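2OG-Fe dioxygenase family protein (Methylibium petroleiphilum, PDB 3PL0) probably acts as an iron-dependent dioxygenase of the 2-oxoglutarate type, built on a cupin-like double-stranded beta-helix. Local coordinates at residues A[25-30]-A[209-214]; A[171-176]-A[240-245]. All blocks are in the same frame, centred on the assembly; numbering follows the deposited sequence.

How the contacts relate
Contacts 1 and 2 lie about 9 Å apart, centre to centre, in one antiparallel sheet of the double-stranded beta-helix. Strand 24-27 pairs with 209-213, strand 209-213 pairs in turn with 172-181, and 172-181 pairs with 237-246, so the two contacts are the first and third pairings across four neighbouring strands. The middle step joins them directly, with probable hydrogen bonds from Leu212 N to Val173 O (2.7 Å) and from Val175 N to Leu210 O (2.8 Å). Along the chain their segments alternate: 25-30, 171-176, 209-214, 240-245. An early strand is thereby added beside strands from the later part of the chain, and helix 118-134 covers one face of both contacts.

Contact 1. Residues A[25-30]-A[209-214]; sequences CVLTPA and VLLLDD
Cys25 and Leu27 pair with Leu211 and Val209 where strand 24-27 joins the antiparallel sheet of the cupin-type double-stranded beta-helix. Four backbone hydrogen bonds hold the strands, among them Leu211 N to Cys25 O at 2.8 Å and Val209 N to Leu27 O at 2.9 Å, the latter nearly straight at 170°. On one face, Leu211 extends CD1 between two neighbours on the other strand: Cys25 SG lies 3.8 Å from Leu211 CD1, and Leu27 CD1 also comes to 3.8 Å from Leu211 CD1. With CG anti to its carbonyl carbon (chi1 -57°) and the chain extended to CD1, the leucine turns this branch towards Cys25 and Leu27. Leu127, Leu130 and Phe131 of helix 118-134 touch the same side chain, which suits a branched, purely apolar residue. Cutting the side chain back to an alanine is likely to take away the branch that Cys25 SG and the Leu27 methyl share, opening a gap beneath the helix. The reverse face carries the non-hydrogen-bonded pair Val26 and Leu210, and Thr188 and Val190 of strand 183-192 lie against Leu210. Just past the strand, Thr28 caps helix 29-36 through OG1 to Ala31 N. Between the strands, Val26 CA makes a CA-H...O contact of 3.3 Å to Val209 O.

Contact 2. Residues A[171-176]-A[240-245]; sequences DFVAVV and TLVLTY
Tyr245 O is gripped by two successive amides, Asp171 N at 2.9 Å and Phe172 N at 3.1 Å from it. Both donors lie in the carbonyl plane; the bond from Phe172 is nearly straight (170°), that from Asp171 more bent (143°). Two residues thus face one, a classic beta bulge at the start of strand 172-181, where it pairs with strand 237-246 in the double-stranded beta-helix. Asp171 suits this turn into the strand because its OD2 accepts from Ser247 N. Beyond the bulge regular pairing resumes, with Val176 N to Leu241 O at 2.8 Å.

Beta-branched residues, well fitted to extended backbone, line one face. Val173 uses both methyls: CG1, anti to its backbone N (chi1 179°), meets Val242 CG1 at 3.9 Å, while CG2 lies alongside Thr244 CG2 at 4.1 Å. The other face turns to helix 118-134. Val176 CB packs on Leu241 CB at 3.9 Å, and small Ala174 sits opposite Leu243 while touching Leu127. Phe172 O lies at the edge of the Tyr245 ring, near its plane. That ring stands edge-to-face to Trp142 and Phe131, and its OH bonds to Leu124 O. Main-chain groups therefore supply all the hydrogen bonds between 171-176 and 240-245, leaving mostly apolar side chains to line both faces and Tyr245 to tie its buried hydroxyl to the covering helix.

Contact 1. Residues A[25-30]-A[209-214]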
ATOM      1  N   CYS A  25       5.445  -1.252 -11.269  1.00 22.43           N
ATOM      2  CA  CYS A  25       4.494  -1.221 -12.349  1.00 25.96           C
ATOM      3  C   CYS A  25       3.115  -0.892 -11.785  1.00 24.82           C
ATOM      4  O   CYS A  25       2.866  -1.066 -10.581  1.00 23.95           O
ATOM      5  CB  CYS A  25       4.464  -2.540 -13.093  1.00 28.08           C
ATOM      6  SG  CYS A  25       3.804  -3.911 -12.153  1.00 35.02           S
ATOM      7  N   VAL A  26       2.235  -0.445 -12.665  1.00 26.13           N
ATOM      8  CA  VAL A  26       0.867  -0.153 -12.315  1.00 23.24           C
ATOM      9  C   VAL A  26      -0.053  -1.192 -12.940  1.00 27.10           C
ATOM     10  O   VAL A  26       0.044  -1.427 -14.133  1.00 25.59           O
ATOM     11  CB  VAL A  26       0.511   1.235 -12.838  1.00 27.86           C
ATOM     12  CG1 VAL A  26      -1.007   1.585 -12.560  1.00 25.16           C
ATOM     13  CG2 VAL A  26       1.472   2.290 -12.226  1.00 23.02           C
ATOM     14  N   LEU A  27      -0.947  -1.790 -12.145  1.00 24.55           N
ATOM     15  CA  LEU A  27      -2.007  -2.656 -12.666  1.00 24.67           C
ATOM     16  C   LEU A  27      -3.307  -1.841 -12.700  1.00 24.39           C
ATOM     17  O   LEU A  27      -3.752  -1.309 -11.664  1.00 25.10           O
ATOM     18  CB  LEU A  27      -2.219  -3.884 -11.763  1.00 25.86           C
ATOM     19  CG  LEU A  27      -0.986  -4.732 -11.445  1.00 31.55           C
ATOM     20  CD1 LEU A  27      -1.424  -5.857 -10.540  1.00 27.83           C
ATOM     21  CD2 LEU A  27      -0.351  -5.307 -12.750  1.00 31.71           C
ATOM     22  N   THR A  28      -3.930  -1.770 -13.871  1.00 24.96           N
ATOM     23  CA  THR A  28      -5.260  -1.188 -13.982  1.00 25.74           C
ATOM     24  C   THR A  28      -6.214  -2.106 -13.205  1.00 25.11           C
ATOM     25  O   THR A  28      -5.889  -3.293 -12.969  1.00 27.27           O
ATOM     26  CB  THR A  28      -5.724  -1.101 -15.457  1.00 26.06           C
ATOM     27  OG1 THR A  28      -5.837  -2.422 -16.021  1.00 25.73           O
ATOM     28  CG2 THR A  28      -4.739  -0.267 -16.314  1.00 28.26           C
ATOM     29  N   PRO A  29      -7.402  -1.598 -12.829  1.00 27.26           N
ATOM     30  CA  PRO A  29      -8.401  -2.473 -12.204  1.00 28.49           C
ATOM     31  C   PRO A  29      -8.704  -3.730 -13.028  1.00 30.18           C
ATOM     32  O   PRO A  29      -8.897  -4.794 -12.462  1.00 31.54           O
ATOM     33  CB  PRO A  29      -9.622  -1.568 -12.073  1.00 30.42           C
ATOM     34  CG  PRO A  29      -9.070  -0.154 -12.101  1.00 30.09           C
ATOM     35  CD  PRO A  29      -7.923  -0.239 -13.031  1.00 29.94           C
ATOM     36  N   ALA A  30      -8.717  -3.633 -14.350  1.00 29.79           N
ATOM     37  CA  ALA A  30      -8.919  -4.821 -15.155  1.00 31.78           C
ATOM     38  C   ALA A  30      -7.740  -5.818 -14.993  1.00 30.80           C
ATOM     39  O   ALA A  30      -7.959  -7.037 -14.883  1.00 31.94           O
ATOM     40  CB  ALA A  30      -9.182  -4.443 -16.661  1.00 30.94           C
ATOM     41  N   VAL A 209      -3.656  -0.603  -8.825  1.00 24.10           N
ATOM     42  CA  VAL A 209      -2.575  -1.021  -7.926  1.00 22.63           C
ATOM     43  C   VAL A 209      -1.157  -0.657  -8.395  1.00 25.51           C
ATOM     44  O   VAL A 209      -0.767  -0.925  -9.509  1.00 26.13           O
ATOM     45  CB  VAL A 209      -2.678  -2.504  -7.625  1.00 26.76           C
ATOM     46  CG1 VAL A 209      -1.681  -2.865  -6.552  1.00 25.61           C
ATOM     47  CG2 VAL A 209      -4.108  -2.814  -7.186  1.00 21.61           C
ATOM     48  N   LEU A 210      -0.381  -0.045  -7.496  1.00 23.23           N
ATOM     49  CA  LEU A 210       1.006   0.240  -7.745  1.00 23.29           C
ATOM     50  C   LEU A 210       1.818  -0.833  -7.048  1.00 22.84           C
ATOM     51  O   LEU A 210       1.772  -0.931  -5.826  1.00 26.37           O
ATOM     52  CB  LEU A 210       1.378   1.619  -7.182  1.00 24.01           C
ATOM     53  CG  LEU A 210       2.858   2.041  -7.146  1.00 24.98           C
ATOM     54  CD1 LEU A 210       3.405   2.076  -8.558  1.00 17.94           C
ATOM     55  CD2 LEU A 210       2.998   3.398  -6.442  1.00 23.36           C
ATOM     56  N   LEU A 211       2.576  -1.583  -7.828  1.00 21.77           N
ATOM     57  CA  LEU A 211       3.519  -2.590  -7.347  1.00 22.77           C
ATOM     58  C   LEU A 211       4.909  -1.981  -7.305  1.00 24.52           C
ATOM     59  O   LEU A 211       5.317  -1.316  -8.278  1.00 23.67           O
ATOM     60  CB  LEU A 211       3.515  -3.830  -8.248  1.00 23.48           C
ATOM     61  CG  LEU A 211       2.133  -4.523  -8.421  1.00 28.11           C
ATOM     62  CD1 LEU A 211       2.191  -5.775  -9.293  1.00 32.59           C
ATOM     63  CD2 LEU A 211       1.454  -4.829  -7.028  1.00 23.24           C
ATOM     64  N   LEU A 212       5.623  -2.160  -6.186  1.00 22.46           N
ATOM     65  CA  LEU A 212       6.958  -1.577  -5.968  1.00 24.02           C
ATOM     66  C   LEU A 212       7.960  -2.651  -5.478  1.00 25.42           C
ATOM     67  O   LEU A 212       7.664  -3.444  -4.599  1.00 26.33           O
ATOM     68  CB  LEU A 212       6.911  -0.490  -4.875  1.00 27.58           C
ATOM     69  CG  LEU A 212       5.968   0.701  -5.063  1.00 29.53           C
ATOM     70  CD1 LEU A 212       5.772   1.454  -3.732  1.00 27.82           C
ATOM     71  CD2 LEU A 212       6.496   1.668  -6.152  1.00 25.90           C
ATOM     72  N   ASP A 213       9.144  -2.664  -6.061  1.00 25.08           N
ATOM     73  CA  ASP A 213      10.274  -3.410  -5.520  1.00 24.83           C
ATOM     74  C   ASP A 213      10.945  -2.448  -4.577  1.00 26.60           C
ATOM     75  O   ASP A 213      11.676  -1.500  -4.967  1.00 26.29           O
ATOM     76  CB  ASP A 213      11.204  -3.836  -6.630  1.00 25.26           C
ATOM     77  CG  ASP A 213      12.439  -4.562  -6.132  1.00 31.25           C
ATOM     78  OD1 ASP A 213      12.758  -4.551  -4.917  1.00 31.17           O
ATOM     79  OD2 ASP A 213      13.110  -5.128  -7.002  1.00 31.37           O
ATOM     80  N   ASP A 214      10.707  -2.695  -3.311  1.00 27.64           N
ATOM     81  CA  ASP A 214      11.138  -1.777  -2.264  1.00 27.97           C
ATOM     82  C   ASP A 214      12.653  -1.640  -2.132  1.00 30.74           C
ATOM     83  O   ASP A 214      13.137  -0.752  -1.450  1.00 30.55           O
ATOM     84  CB  ASP A 214      10.552  -2.218  -0.930  1.00 30.05           C
ATOM     85  CG  ASP A 214      10.558  -1.126   0.080  1.00 36.73           C
ATOM     86  OD1 ASP A 214       9.951  -0.050  -0.196  1.00 28.41           O
ATOM     87  OD2 ASP A 214      11.196  -1.322   1.135  1.00 33.40           O
TER

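Contact 2. Residues A[171-176]-A[240-245]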
ATOM      1  N   ASP A 171      10.598  -6.118   1.239  1.00 27.79           N
ATOM      2  CA  ASP A 171      10.990  -6.557  -0.097  1.00 24.42           C
ATOM      3  C   ASP A 171      10.136  -5.933  -1.216  1.00 26.21           C
ATOM      4  O   ASP A 171      10.674  -5.421  -2.202  1.00 26.75           O
ATOM      5  CB  ASP A 171      10.923  -8.062  -0.200  1.00 27.70           C
ATOM      6  CG  ASP A 171      12.111  -8.728   0.485  1.00 33.89           C
ATOM      7  OD1 ASP A 171      13.133  -8.922  -0.207  1.00 41.20           O
ATOM      8  OD2 ASP A 171      12.029  -8.960   1.704  1.00 34.70           O
ATOM      9  N   PHE A 172       8.825  -6.035  -1.081  1.00 25.76           N
ATOM     10  CA  PHE A 172       7.856  -5.516  -2.069  1.00 26.02           C
ATOM     11  C   PHE A 172       6.698  -4.842  -1.376  1.00 26.67           C
ATOM     12  O   PHE A 172       6.333  -5.212  -0.236  1.00 23.80           O
ATOM     13  CB  PHE A 172       7.320  -6.625  -2.975  1.00 25.94           C
ATOM     14  CG  PHE A 172       8.373  -7.284  -3.781  1.00 25.92           C
ATOM     15  CD1 PHE A 172       8.795  -6.734  -4.966  1.00 28.16           C
ATOM     16  CD2 PHE A 172       8.988  -8.452  -3.330  1.00 26.02           C
ATOM     17  CE1 PHE A 172       9.786  -7.327  -5.702  1.00 31.12           C
ATOM     18  CE2 PHE A 172       9.981  -9.040  -4.056  1.00 28.17           C
ATOM     19  CZ  PHE A 172      10.386  -8.493  -5.240  1.00 29.81           C
ATOM     20  N   VAL A 173       6.183  -3.793  -2.042  1.00 25.27           N
ATOM     21  CA  VAL A 173       5.008  -3.080  -1.600  1.00 24.77           C
ATOM     22  C   VAL A 173       3.956  -3.002  -2.693  1.00 23.52           C
ATOM     23  O   VAL A 173       4.287  -2.861  -3.901  1.00 22.86           O
ATOM     24  CB  VAL A 173       5.372  -1.685  -1.117  1.00 25.35           C
ATOM     25  CG1 VAL A 173       4.097  -0.942  -0.671  1.00 21.38           C
ATOM     26  CG2 VAL A 173       6.401  -1.778   0.045  1.00 24.27           C
ATOM     27  N   ALA A 174       2.688  -3.135  -2.290  1.00 22.41           N
ATOM     28  CA  ALA A 174       1.568  -2.808  -3.166  1.00 24.90           C
ATOM     29  C   ALA A 174       0.789  -1.705  -2.529  1.00 24.23           C
ATOM     30  O   ALA A 174       0.358  -1.824  -1.382  1.00 26.34           O
ATOM     31  CB  ALA A 174       0.642  -3.993  -3.376  1.00 23.24           C
ATOM     32  N   VAL A 175       0.602  -0.623  -3.272  1.00 26.10           N
ATOM     33  CA  VAL A 175      -0.322   0.445  -2.882  1.00 24.82           C
ATOM     34  C   VAL A 175      -1.592   0.311  -3.729  1.00 22.64           C
ATOM     35  O   VAL A 175      -1.560   0.500  -4.955  1.00 22.07           O
ATOM     36  CB  VAL A 175       0.274   1.824  -3.125  1.00 25.72           C
ATOM     37  CG1 VAL A 175      -0.739   2.927  -2.685  1.00 25.83           C
ATOM     38  CG2 VAL A 175       1.615   1.986  -2.373  1.00 26.00           C
ATOM     39  N   VAL A 176      -2.711   0.014  -3.084  1.00 22.28           N
ATOM     40  CA  VAL A 176      -3.978  -0.200  -3.794  1.00 19.79           C
ATOM     41  C   VAL A 176      -4.761   1.099  -3.616  1.00 25.18           C
ATOM     42  O   VAL A 176      -4.929   1.569  -2.487  1.00 26.18           O
ATOM     43  CB  VAL A 176      -4.795  -1.350  -3.206  1.00 24.67           C
ATOM     44  CG1 VAL A 176      -6.097  -1.516  -3.999  1.00 25.58           C
ATOM     45  CG2 VAL A 176      -3.969  -2.620  -3.178  1.00 21.14           C
ATOM     46  N   THR A 240      -6.623   4.506   0.589  1.00 23.00           N
ATOM     47  CA  THR A 240      -5.639   3.592   0.031  1.00 21.51           C
ATOM     48  C   THR A 240      -5.513   2.365   0.958  1.00 22.73           C
ATOM     49  O   THR A 240      -5.993   2.346   2.147  1.00 23.04           O
ATOM     50  CB  THR A 240      -4.263   4.252  -0.070  1.00 22.52           C
ATOM     51  OG1 THR A 240      -3.924   4.883   1.174  1.00 24.07           O
ATOM     52  CG2 THR A 240      -4.199   5.269  -1.178  1.00 23.83           C
ATOM     53  N   LEU A 241      -4.876   1.338   0.415  1.00 24.43           N
ATOM     54  CA  LEU A 241      -4.465   0.156   1.158  1.00 24.56           C
ATOM     55  C   LEU A 241      -3.020  -0.114   0.858  1.00 23.64           C
ATOM     56  O   LEU A 241      -2.704  -0.365  -0.301  1.00 24.49           O
ATOM     57  CB  LEU A 241      -5.262  -1.046   0.699  1.00 25.81           C
ATOM     58  CG  LEU A 241      -4.871  -2.384   1.332  1.00 26.58           C
ATOM     59  CD1 LEU A 241      -5.061  -2.398   2.869  1.00 22.92           C
ATOM     60  CD2 LEU A 241      -5.702  -3.471   0.664  1.00 20.95           C
ATOM     61  N   VAL A 242      -2.157  -0.105   1.873  1.00 23.54           N
ATOM     62  CA  VAL A 242      -0.748  -0.446   1.684  1.00 24.88           C
ATOM     63  C   VAL A 242      -0.482  -1.862   2.194  1.00 26.16           C
ATOM     64  O   VAL A 242      -0.809  -2.192   3.347  1.00 27.78           O
ATOM     65  CB  VAL A 242       0.178   0.557   2.385  1.00 23.47           C
ATOM     66  CG1 VAL A 242       1.682   0.118   2.265  1.00 26.15           C
ATOM     67  CG2 VAL A 242      -0.070   1.995   1.811  1.00 27.28           C
ATOM     68  N   LEU A 243       0.074  -2.706   1.336  1.00 22.43           N
ATOM     69  CA  LEU A 243       0.430  -4.082   1.699  1.00 22.08           C
ATOM     70  C   LEU A 243       1.937  -4.205   1.574  1.00 25.45           C
ATOM     71  O   LEU A 243       2.522  -3.807   0.539  1.00 27.21           O
ATOM     72  CB  LEU A 243      -0.265  -5.106   0.787  1.00 21.45           C
ATOM     73  CG  LEU A 243      -1.808  -5.143   0.709  1.00 25.22           C
ATOM     74  CD1 LEU A 243      -2.340  -6.067  -0.430  1.00 24.35           C
ATOM     75  CD2 LEU A 243      -2.408  -5.529   2.045  1.00 25.78           C
ATOM     76  N   THR A 244       2.602  -4.706   2.609  1.00 22.06           N
ATOM     77  CA  THR A 244       4.010  -4.894   2.517  1.00 22.19           C
ATOM     78  C   THR A 244       4.326  -6.380   2.610  1.00 27.06           C
ATOM     79  O   THR A 244       3.705  -7.123   3.386  1.00 24.82           O
ATOM     80  CB  THR A 244       4.773  -4.118   3.596  1.00 25.49           C
ATOM     81  OG1 THR A 244       4.425  -4.621   4.880  1.00 27.56           O
ATOM     82  CG2 THR A 244       4.465  -2.643   3.517  1.00 26.21           C
ATOM     83  N   TYR A 245       5.306  -6.799   1.826  1.00 27.18           N
ATOM     84  CA  TYR A 245       5.763  -8.169   1.823  1.00 27.10           C
ATOM     85  C   TYR A 245       7.244  -8.203   2.180  1.00 29.11           C
ATOM     86  O   TYR A 245       8.077  -7.496   1.560  1.00 27.71           O
ATOM     87  CB  TYR A 245       5.551  -8.790   0.432  1.00 28.81           C
ATOM     88  CG  TYR A 245       4.099  -8.979   0.056  1.00 25.09           C
ATOM     89  CD1 TYR A 245       3.281  -7.874  -0.199  1.00 27.31           C
ATOM     90  CD2 TYR A 245       3.547 -10.252  -0.047  1.00 24.84           C
ATOM     91  CE1 TYR A 245       1.951  -8.033  -0.525  1.00 27.81           C
ATOM     92  CE2 TYR A 245       2.225 -10.436  -0.387  1.00 27.27           C
ATOM     93  CZ  TYR A 245       1.416  -9.316  -0.607  1.00 26.70           C
ATOM     94  OH  TYR A 245       0.103  -9.511  -0.944  1.00 30.36           O
TER